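Local coordinates for DNA mismatch repair protein MUTS (Thermus aquaticus, PDB 1EWQ), which takes part in DNA mismatch repair, binding mismatched or damaged duplex DNA and hydrolysing ATP weakly, at residues G153-T158 with Q239-Y244; P436-G441 with L450-P455; D549-R554 with N570-A575. All blocks are in the same frame, centred on the assembly; numbering follows the deposited sequence.

Contact 1: G153-T158 with Q239-Y244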
loop_
_atom_site.group_PDB
_atom_site.type_symbol
_atom_site.label_atom_id
_atom_site.label_comp_id
_atom_site.label_asym_id
_atom_site.label_seq_id
_atom_site.Cartn_x
_atom_site.Cartn_y
_atom_site.Cartn_z
ATOM N N GLY C 153 -9.580 28.728 6.443
ATOM C CA GLY C 153 -9.846 29.981 5.770
ATOM C C GLY C 153 -8.566 30.587 5.220
ATOM O O GLY C 153 -8.606 31.662 4.620
ATOM N N GLU C 154 -7.428 29.919 5.428
ATOM C CA GLU C 154 -6.168 30.444 4.908
ATOM C C GLU C 154 -6.369 30.576 3.403
ATOM O O GLU C 154 -6.774 29.629 2.723
ATOM C CB GLU C 154 -4.983 29.520 5.208
ATOM C CG GLU C 154 -3.660 30.160 4.812
ATOM C CD GLU C 154 -2.429 29.379 5.258
ATOM O OE1 GLU C 154 -2.534 28.155 5.512
ATOM O OE2 GLU C 154 -1.342 30.001 5.330
ATOM N N PHE C 155 -6.066 31.761 2.897
ATOM C CA PHE C 155 -6.286 32.091 1.499
ATOM C C PHE C 155 -5.099 32.937 1.012
ATOM O O PHE C 155 -4.957 34.102 1.394
ATOM C CB PHE C 155 -7.615 32.858 1.460
ATOM C CG PHE C 155 -8.172 33.089 0.093
ATOM C CD1 PHE C 155 -7.991 32.163 -0.927
ATOM C CD2 PHE C 155 -8.963 34.209 -0.148
ATOM C CE1 PHE C 155 -8.598 32.352 -2.170
ATOM C CE2 PHE C 155 -9.570 34.404 -1.379
ATOM C CZ PHE C 155 -9.391 33.479 -2.391
ATOM N N LYS C 156 -4.251 32.349 0.167
ATOM C CA LYS C 156 -3.070 33.047 -0.314
ATOM C C LYS C 156 -2.616 32.627 -1.713
ATOM O O LYS C 156 -3.020 31.583 -2.243
ATOM C CB LYS C 156 -1.910 32.836 0.667
ATOM C CG LYS C 156 -1.583 31.371 0.927
ATOM C CD LYS C 156 -0.284 31.205 1.686
ATOM C CE LYS C 156 0.044 29.740 1.907
ATOM N NZ LYS C 156 1.357 29.592 2.621
ATOM N N GLY C 157 -1.756 33.447 -2.304
ATOM C CA GLY C 157 -1.266 33.141 -3.629
ATOM C C GLY C 157 -0.174 34.084 -4.052
ATOM O O GLY C 157 0.104 35.072 -3.378
ATOM N N THR C 158 0.436 33.779 -5.189
ATOM C CA THR C 158 1.514 34.591 -5.714
ATOM C C THR C 158 1.671 34.356 -7.214
ATOM O O THR C 158 0.996 33.514 -7.803
ATOM C CB THR C 158 2.848 34.243 -5.004
ATOM O OG1 THR C 158 3.876 35.136 -5.447
ATOM C CG2 THR C 158 3.265 32.821 -5.323
ATOM N N GLN C 239 -10.025 34.055 5.302
ATOM C CA GLN C 239 -9.150 35.031 5.925
ATOM C C GLN C 239 -8.773 35.988 4.791
ATOM O O GLN C 239 -8.900 35.645 3.618
ATOM C CB GLN C 239 -7.891 34.345 6.464
ATOM C CG GLN C 239 -8.073 33.662 7.809
ATOM C CD GLN C 239 -8.513 34.647 8.890
ATOM O OE1 GLN C 239 -9.712 34.825 9.144
ATOM N NE2 GLN C 239 -7.540 35.309 9.518
ATOM N N PRO C 240 -8.325 37.203 5.122
ATOM C CA PRO C 240 -7.954 38.136 4.055
ATOM C C PRO C 240 -6.954 37.479 3.103
ATOM O O PRO C 240 -5.994 36.859 3.538
ATOM C CB PRO C 240 -7.352 39.310 4.822
ATOM C CG PRO C 240 -8.146 39.290 6.125
ATOM C CD PRO C 240 -8.197 37.825 6.455
ATOM N N PHE C 241 -7.187 37.604 1.802
ATOM C CA PHE C 241 -6.284 37.005 0.833
ATOM C C PHE C 241 -4.889 37.610 0.914
ATOM O O PHE C 241 -4.735 38.821 1.022
ATOM C CB PHE C 241 -6.790 37.187 -0.597
ATOM C CG PHE C 241 -5.894 36.560 -1.632
ATOM C CD1 PHE C 241 -5.999 35.204 -1.939
ATOM C CD2 PHE C 241 -4.931 37.315 -2.287
ATOM C CE1 PHE C 241 -5.158 34.616 -2.887
ATOM C CE2 PHE C 241 -4.083 36.735 -3.237
ATOM C CZ PHE C 241 -4.198 35.384 -3.537
ATOM N N ARG C 242 -3.877 36.754 0.843
ATOM C CA ARG C 242 -2.502 37.212 0.881
ATOM C C ARG C 242 -1.762 36.995 -0.427
ATOM O O ARG C 242 -1.536 35.863 -0.856
ATOM C CB ARG C 242 -1.730 36.521 1.996
ATOM C CG ARG C 242 -2.068 37.020 3.381
ATOM C CD ARG C 242 -0.826 36.959 4.248
ATOM N NE ARG C 242 -0.327 35.598 4.354
ATOM C CZ ARG C 242 0.936 35.237 4.143
ATOM N NH1 ARG C 242 1.846 36.143 3.809
ATOM N NH2 ARG C 242 1.287 33.963 4.274
ATOM N N PHE C 243 -1.393 38.099 -1.058
ATOM C CA PHE C 243 -0.622 38.071 -2.288
ATOM C C PHE C 243 0.800 38.221 -1.750
ATOM O O PHE C 243 1.247 39.338 -1.468
ATOM C CB PHE C 243 -1.005 39.270 -3.157
ATOM C CG PHE C 243 -0.270 39.346 -4.464
ATOM C CD1 PHE C 243 -0.373 40.486 -5.260
ATOM C CD2 PHE C 243 0.530 38.294 -4.900
ATOM C CE1 PHE C 243 0.310 40.576 -6.462
ATOM C CE2 PHE C 243 1.215 38.373 -6.099
ATOM C CZ PHE C 243 1.108 39.516 -6.884
ATOM N N TYR C 244 1.500 37.102 -1.572
ATOM C CA TYR C 244 2.849 37.141 -1.015
ATOM C C TYR C 244 3.979 37.088 -2.040
ATOM O O TYR C 244 3.743 36.999 -3.248
ATOM C CB TYR C 244 3.016 36.011 0.016
ATOM C CG TYR C 244 3.004 34.611 -0.560
ATOM C CD1 TYR C 244 4.196 33.954 -0.858
ATOM C CD2 TYR C 244 1.798 33.943 -0.819
ATOM C CE1 TYR C 244 4.200 32.671 -1.398
ATOM C CE2 TYR C 244 1.789 32.654 -1.365
ATOM C CZ TYR C 244 2.997 32.033 -1.645
ATOM O OH TYR C 244 3.021 30.769 -2.164
HETATM O O HOH W 1 -0.853 32.639 4.871
HETATM O O HOH W 2 -4.702 33.725 4.270
#
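A parallel pairing at the margin of the mixed beta sheet of MutS domain II sets Lys156 and Gly157 against Arg242 and Phe243, so that strand 242-243 becomes an outermost strand beside strand 154-160. The evidence for the parallel sense is twofold. The two segments run 17° apart end to end, and Arg242 reaches the neighbours of Lys156 on each side, its N donating to Phe155 O and its O accepting from Gly157 N (2.8 Å). Tyr244 N then bonds to Gly157 O (3.1 Å). At the other end Gln239 N donates to Gly153 O, the carbonyl of the first residue of a G1 beta bulge, in which Gly153 and Glu154 both face Asp149.

On one face, Phe155 and Phe241 make a T-shaped pair, with planes at 79° and centroids of the two rings 4.8 Å apart. The edge atom Phe241 CD1 stands over the centre of the Phe155 ring, and Phe241 CZ lies 3.4 Å from Gly157 N. Helix 215-232 packs on both rings, through Leu225 and Arg221 on Phe155 and Leu217 on Phe241.

The other face carries Lys156 and Arg242, side by side and pointing the same way, with Lys156 CB and Arg242 CB 3.9 Å apart. A water accepts from Arg242 NH2 and donates to Glu154 OE2, while Glu154 OE1 is hydrogen-bonded to Tyr133.

Tyr244 has CG between its backbone N and carbonyl carbon (chi1 68°), which brings the ring back over the neighbouring strand, and its OH bonds to Glu169. Thr158 CB sits 4.0 Å from the ring centroid of Tyr244, a CH-pi contact over the face. Thr158 OG1 donates to Tyr244 O at 2.9 Å, from above the carbonyl plane.

Contact 2: P436-G441 with L450-P455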
loop_
_atom_site.group_PDB
_atom_site.type_symbol
_atom_site.label_atom_id
_atom_site.label_comp_id
_atom_site.label_asym_id
_atom_site.label_seq_id
_atom_site.Cartn_x
_atom_site.Cartn_y
_atom_site.Cartn_z
ATOM N N PRO C 436 -48.661 -12.208 40.244
ATOM C CA PRO C 436 -47.386 -11.655 40.713
ATOM C C PRO C 436 -46.348 -11.297 39.652
ATOM O O PRO C 436 -45.717 -10.247 39.741
ATOM C CB PRO C 436 -46.888 -12.720 41.693
ATOM C CG PRO C 436 -47.457 -13.982 41.127
ATOM C CD PRO C 436 -48.868 -13.557 40.799
ATOM N N THR C 437 -46.171 -12.154 38.649
ATOM C CA THR C 437 -45.184 -11.883 37.609
ATOM C C THR C 437 -45.668 -11.005 36.453
ATOM O O THR C 437 -44.967 -10.856 35.454
ATOM C CB THR C 437 -44.629 -13.192 37.025
ATOM O OG1 THR C 437 -45.715 -14.028 36.605
ATOM C CG2 THR C 437 -43.791 -13.921 38.065
ATOM N N LEU C 438 -46.860 -10.424 36.576
ATOM C CA LEU C 438 -47.378 -9.555 35.517
ATOM C C LEU C 438 -46.396 -8.407 35.316
ATOM O O LEU C 438 -45.767 -7.941 36.265
ATOM C CB LEU C 438 -48.758 -9.002 35.890
ATOM C CG LEU C 438 -49.432 -8.021 34.920
ATOM C CD1 LEU C 438 -50.922 -7.990 35.187
ATOM C CD2 LEU C 438 -48.826 -6.622 35.061
ATOM N N LYS C 439 -46.261 -7.954 34.079
ATOM C CA LYS C 439 -45.339 -6.870 33.801
ATOM C C LYS C 439 -45.818 -5.875 32.771
ATOM O O LYS C 439 -46.618 -6.198 31.902
ATOM C CB LYS C 439 -43.977 -7.435 33.357
ATOM C CG LYS C 439 -43.093 -7.864 34.524
ATOM C CD LYS C 439 -41.707 -8.323 34.076
ATOM C CE LYS C 439 -41.773 -9.617 33.285
ATOM N NZ LYS C 439 -40.412 -10.135 32.943
ATOM N N VAL C 440 -45.334 -4.647 32.905
ATOM C CA VAL C 440 -45.625 -3.592 31.950
ATOM C C VAL C 440 -44.309 -3.437 31.195
ATOM O O VAL C 440 -43.293 -3.063 31.778
ATOM C CB VAL C 440 -45.970 -2.252 32.632
ATOM C CG1 VAL C 440 -45.869 -1.114 31.612
ATOM C CG2 VAL C 440 -47.382 -2.312 33.214
ATOM N N GLY C 441 -44.316 -3.751 29.908
ATOM C CA GLY C 441 -43.098 -3.639 29.135
ATOM C C GLY C 441 -43.288 -2.731 27.950
ATOM O O GLY C 441 -44.349 -2.112 27.787
ATOM N N LEU C 450 -49.084 -4.899 28.727
ATOM C CA LEU C 450 -49.172 -5.684 29.957
ATOM C C LEU C 450 -48.775 -7.086 29.514
ATOM O O LEU C 450 -49.260 -7.576 28.489
ATOM C CB LEU C 450 -50.610 -5.693 30.484
ATOM C CG LEU C 450 -51.153 -4.354 30.979
ATOM C CD1 LEU C 450 -52.665 -4.330 30.849
ATOM C CD2 LEU C 450 -50.713 -4.136 32.424
ATOM N N GLU C 451 -47.902 -7.731 30.278
ATOM C CA GLU C 451 -47.418 -9.057 29.920
ATOM C C GLU C 451 -47.698 -10.094 31.007
ATOM O O GLU C 451 -47.382 -9.885 32.177
ATOM C CB GLU C 451 -45.910 -8.987 29.642
ATOM C CG GLU C 451 -45.282 -10.278 29.137
ATOM C CD GLU C 451 -43.765 -10.181 29.028
ATOM O OE1 GLU C 451 -43.073 -10.366 30.059
ATOM O OE2 GLU C 451 -43.260 -9.904 27.917
ATOM N N VAL C 452 -48.301 -11.207 30.600
ATOM C CA VAL C 452 -48.628 -12.312 31.501
ATOM C C VAL C 452 -48.085 -13.597 30.888
ATOM O O VAL C 452 -48.138 -13.784 29.672
ATOM C CB VAL C 452 -50.163 -12.463 31.685
ATOM C CG1 VAL C 452 -50.471 -13.715 32.497
ATOM C CG2 VAL C 452 -50.739 -11.235 32.390
ATOM N N THR C 453 -47.559 -14.478 31.730
ATOM C CA THR C 453 -47.018 -15.761 31.278
ATOM C C THR C 453 -48.120 -16.822 31.168
ATOM O O THR C 453 -49.174 -16.710 31.801
ATOM C CB THR C 453 -45.961 -16.290 32.252
ATOM O OG1 THR C 453 -46.565 -16.495 33.537
ATOM C CG2 THR C 453 -44.813 -15.301 32.377
ATOM N N ARG C 454 -47.842 -17.854 30.373
ATOM C CA ARG C 454 -48.761 -18.958 30.127
ATOM C C ARG C 454 -49.519 -19.487 31.343
ATOM O O ARG C 454 -50.732 -19.658 31.279
ATOM C CB ARG C 454 -48.017 -20.118 29.445
ATOM C CG ARG C 454 -48.920 -21.285 29.029
ATOM C CD ARG C 454 -48.141 -22.340 28.259
ATOM N NE ARG C 454 -47.743 -21.871 26.931
ATOM C CZ ARG C 454 -48.590 -21.635 25.933
ATOM N NH1 ARG C 454 -49.892 -21.820 26.099
ATOM N NH2 ARG C 454 -48.130 -21.208 24.766
ATOM N N PRO C 455 -48.822 -19.741 32.467
ATOM C CA PRO C 455 -49.494 -20.252 33.665
ATOM C C PRO C 455 -50.643 -19.384 34.188
ATOM O O PRO C 455 -51.442 -19.837 35.015
ATOM C CB PRO C 455 -48.352 -20.377 34.677
ATOM C CG PRO C 455 -47.175 -20.681 33.810
ATOM C CD PRO C 455 -47.364 -19.691 32.679
HETATM O O HOH W 3 -47.321 -13.077 34.254
HETATM O O HOH W 4 -44.517 -11.677 32.665
HETATM O O HOH W 5 -40.581 -10.634 30.108
#
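The beta hairpin of strands 439-443 and 449-453 pairs Lys439 with Glu451 and Val440 with Leu450 in a four-stranded antiparallel sheet. The nearest atom of the two segments is about 6 Å from the bound nucleic acid, consistent with the DNA-contacting domain IV that MutS proteins carry inserted in domain III.

Two backbone hydrogen bonds define the register. Lys439 N donates to Glu451 O at 2.9 Å and Glu451 N to Lys439 O at 2.6 Å, which makes this the hydrogen-bonded pair and Val440 with Leu450 the non-hydrogen-bonded one. The axes of the short segments 439-441 and 450-453 make 131°, well short of antiparallel alignment, so this part of the pairing is strongly twisted.

Apolar contacts occupy the face of Val440 and Leu450. A single methyl, Leu450 CD2, meets Val440 CG2 at 3.9 Å and Leu438 CD2 at 4.1 Å. Tyr464 packs on both leucines.

Charged groups occupy the opposite face, where the Lys439 and Glu451 side chains run alongside each other. Glu451 has CG anti to its own N (chi1 -175°) and an extended chain, which brings OE1 beside Lys439 CE. Lys439 NZ is a long 3.9 Å from Glu451 OE1, making at most a loose salt bridge; a water helps to span it, accepting from NZ and donating to OE1. Glu451 OE2 forms a salt bridge with Arg475, so Arg475 is the main ionic partner and Lys439 probably adds only a weak, partly water-mediated attraction.

Water also links the strands beyond the last direct bond: one molecule accepts from Thr453 N at 2.9 Å and is hydrogen-bonded to Thr437 OG1 at 3.0 Å.

Contact 3: D549-R554 with N570-A575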
loop_
_atom_site.group_PDB
_atom_site.type_symbol
_atom_site.label_atom_id
_atom_site.label_comp_id
_atom_site.label_asym_id
_atom_site.label_seq_id
_atom_site.Cartn_x
_atom_site.Cartn_y
_atom_site.Cartn_z
ATOM N N ASP C 549 28.314 37.507 8.872
ATOM C CA ASP C 549 28.575 37.140 7.482
ATOM C C ASP C 549 29.467 35.912 7.383
ATOM O O ASP C 549 29.683 35.360 6.308
ATOM C CB ASP C 549 29.196 38.302 6.705
ATOM C CG ASP C 549 29.681 37.881 5.325
ATOM O OD1 ASP C 549 30.798 37.314 5.243
ATOM O OD2 ASP C 549 28.941 38.095 4.331
ATOM N N ARG C 550 29.974 35.473 8.521
ATOM C CA ARG C 550 30.826 34.303 8.548
ATOM C C ARG C 550 30.048 33.111 9.066
ATOM O O ARG C 550 29.201 33.247 9.953
ATOM C CB ARG C 550 32.029 34.544 9.463
ATOM C CG ARG C 550 33.177 35.231 8.782
ATOM C CD ARG C 550 34.088 35.948 9.772
ATOM N NE ARG C 550 35.283 36.463 9.104
ATOM C CZ ARG C 550 35.282 37.115 7.940
ATOM N NH1 ARG C 550 34.141 37.347 7.294
ATOM N NH2 ARG C 550 36.434 37.530 7.415
ATOM N N LEU C 551 30.315 31.945 8.496
ATOM C CA LEU C 551 29.677 30.745 8.983
ATOM C C LEU C 551 30.755 30.131 9.860
ATOM O O LEU C 551 31.855 29.836 9.393
ATOM C CB LEU C 551 29.308 29.799 7.837
ATOM C CG LEU C 551 28.663 28.468 8.253
ATOM C CD1 LEU C 551 27.781 27.943 7.123
ATOM C CD2 LEU C 551 29.741 27.459 8.621
ATOM N N GLN C 552 30.456 29.990 11.144
ATOM C CA GLN C 552 31.400 29.394 12.076
ATOM C C GLN C 552 30.641 28.473 12.997
ATOM O O GLN C 552 29.953 28.911 13.923
ATOM C CB GLN C 552 32.140 30.466 12.876
ATOM C CG GLN C 552 33.017 31.342 12.005
ATOM C CD GLN C 552 33.884 32.309 12.796
ATOM O OE1 GLN C 552 34.771 31.897 13.556
ATOM N NE2 GLN C 552 33.636 33.602 12.621
ATOM N N ILE C 553 30.764 27.183 12.721
ATOM C CA ILE C 553 30.077 26.169 13.495
ATOM C C ILE C 553 31.069 25.292 14.245
ATOM O O ILE C 553 31.966 24.701 13.642
ATOM C CB ILE C 553 29.218 25.262 12.575
ATOM C CG1 ILE C 553 28.231 26.113 11.768
ATOM C CG2 ILE C 553 28.477 24.231 13.407
ATOM C CD1 ILE C 553 27.354 25.306 10.810
ATOM N N ARG C 554 30.909 25.215 15.559
ATOM C CA ARG C 554 31.772 24.375 16.371
ATOM C C ARG C 554 30.969 23.165 16.830
ATOM O O ARG C 554 29.898 23.310 17.417
ATOM C CB ARG C 554 32.298 25.135 17.598
ATOM C CG ARG C 554 33.371 24.352 18.385
ATOM C CD ARG C 554 33.987 25.153 19.547
ATOM N NE ARG C 554 33.104 25.251 20.714
ATOM C CZ ARG C 554 32.615 26.394 21.183
ATOM N NH1 ARG C 554 32.922 27.537 20.584
ATOM N NH2 ARG C 554 31.823 26.400 22.251
ATOM N N ASN C 570 31.322 17.953 14.171
ATOM C CA ASN C 570 32.347 18.511 13.298
ATOM C C ASN C 570 32.251 20.011 13.200
ATOM O O ASN C 570 31.182 20.590 13.363
ATOM C CB ASN C 570 32.258 17.909 11.898
ATOM C CG ASN C 570 33.107 16.676 11.748
ATOM O OD1 ASN C 570 34.328 16.733 11.890
ATOM N ND2 ASN C 570 32.470 15.551 11.460
ATOM N N ASP C 571 33.387 20.636 12.932
ATOM C CA ASP C 571 33.439 22.080 12.805
ATOM C C ASP C 571 33.375 22.459 11.339
ATOM O O ASP C 571 33.477 21.608 10.452
ATOM C CB ASP C 571 34.747 22.643 13.382
ATOM C CG ASP C 571 34.987 22.231 14.823
ATOM O OD1 ASP C 571 34.012 21.913 15.528
ATOM O OD2 ASP C 571 36.164 22.248 15.250
ATOM N N LEU C 572 33.215 23.753 11.107
ATOM C CA LEU C 572 33.173 24.298 9.771
ATOM C C LEU C 572 33.237 25.808 9.826
ATOM O O LEU C 572 32.524 26.440 10.607
ATOM C CB LEU C 572 31.892 23.878 9.032
ATOM C CG LEU C 572 31.790 24.476 7.623
ATOM C CD1 LEU C 572 32.961 23.999 6.789
ATOM C CD2 LEU C 572 30.470 24.087 6.982
ATOM N N GLU C 573 34.122 26.368 9.011
ATOM C CA GLU C 573 34.275 27.808 8.869
ATOM C C GLU C 573 34.167 28.063 7.379
ATOM O O GLU C 573 34.819 27.382 6.587
ATOM C CB GLU C 573 35.628 28.292 9.370
ATOM C CG GLU C 573 35.706 28.449 10.859
ATOM C CD GLU C 573 36.715 29.501 11.257
ATOM O OE1 GLU C 573 36.531 30.675 10.867
ATOM O OE2 GLU C 573 37.688 29.161 11.957
HETATM N N MSE C 574 33.341 29.037 7.010
HETATM C CA MSE C 574 33.091 29.378 5.611
HETATM C C MSE C 574 32.710 30.838 5.447
HETATM O O MSE C 574 31.916 31.377 6.226
HETATM C CB MSE C 574 31.926 28.563 5.061
HETATM C CG MSE C 574 32.248 27.186 4.579
HETATM SE SE MSE C 574 30.832 26.696 3.380
HETATM C CE MSE C 574 31.436 27.615 1.824
ATOM N N ALA C 575 33.228 31.465 4.401
ATOM C CA ALA C 575 32.922 32.866 4.145
ATOM C C ALA C 575 32.923 33.099 2.646
ATOM O O ALA C 575 33.923 33.544 2.089
ATOM C CB ALA C 575 33.960 33.756 4.820
#
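Leu551, Ile553, Leu572 and Met574 share one face of an antiparallel strand pair, with Gln552 and Glu573 on the other. Strands 551-553 and 570-574 run at 169°, and four backbone hydrogen bonds fix the register: Leu551 and Met574 exchange two, Ile553 and Leu572 two more.

Leu551 and Leu572 cross obliquely. With CG anti to the backbone N (chi1 178°), Leu551 lays its CD2 methyl 3.8 Å from Leu572 CG. Beside it, Leu551 CB meets Met574 CB at 4.0 Å; this selenomethionine then turns off toward Tyr690 and Leu692. Helix 589-603 packs on the Ile553 and Leu572 part of this face, through Ile599 and through Phe592 and Thr596, while Leu551 meets Leu616, Pro617 and Phe619.

On the polar face the Gln552 amide and Glu573 carboxylate planes are only 15° apart. Gln552 OE1 and Glu573 OE1 come within 3.4 Å, but both are acceptors and no bond joins them.

Where the chain turns at Arg554, its side chain lies alongside Asp571, with Asp571 OD1 3.8 Å from Arg554 CG. The Arg554 guanidinium makes salt bridges with Glu612 and Glu613, and Asp571 OD1 accepts from Ala555 N. Across the pair, cohesion therefore comes from backbone bonds and apolar packing rather than ion pairing, and the packing attaches this sheet to the helix that follows the predicted ATP-binding loop.

Overall arrangement
The contacts follow one another along the chain, each closing before the next opens, and each belongs to a different sheet. Contact 1 lies in the mixed sheet of domain II, its centre about 18 Å from the centre of the chain. The centre of contact 2, in the antiparallel sheet near the DNA, lies about 70 Å from that of contact 1. Contact 3, beside helix 589-603, which starts at the predicted ATP-binding loop, is centre to centre about 38 Å from contact 1 and 91 Å from contact 2, across the chain's centre from the latter. Its nearest atom is about 56 Å from the nucleic acid, so any coupling between DNA and the predicted ATP site must span a long distance.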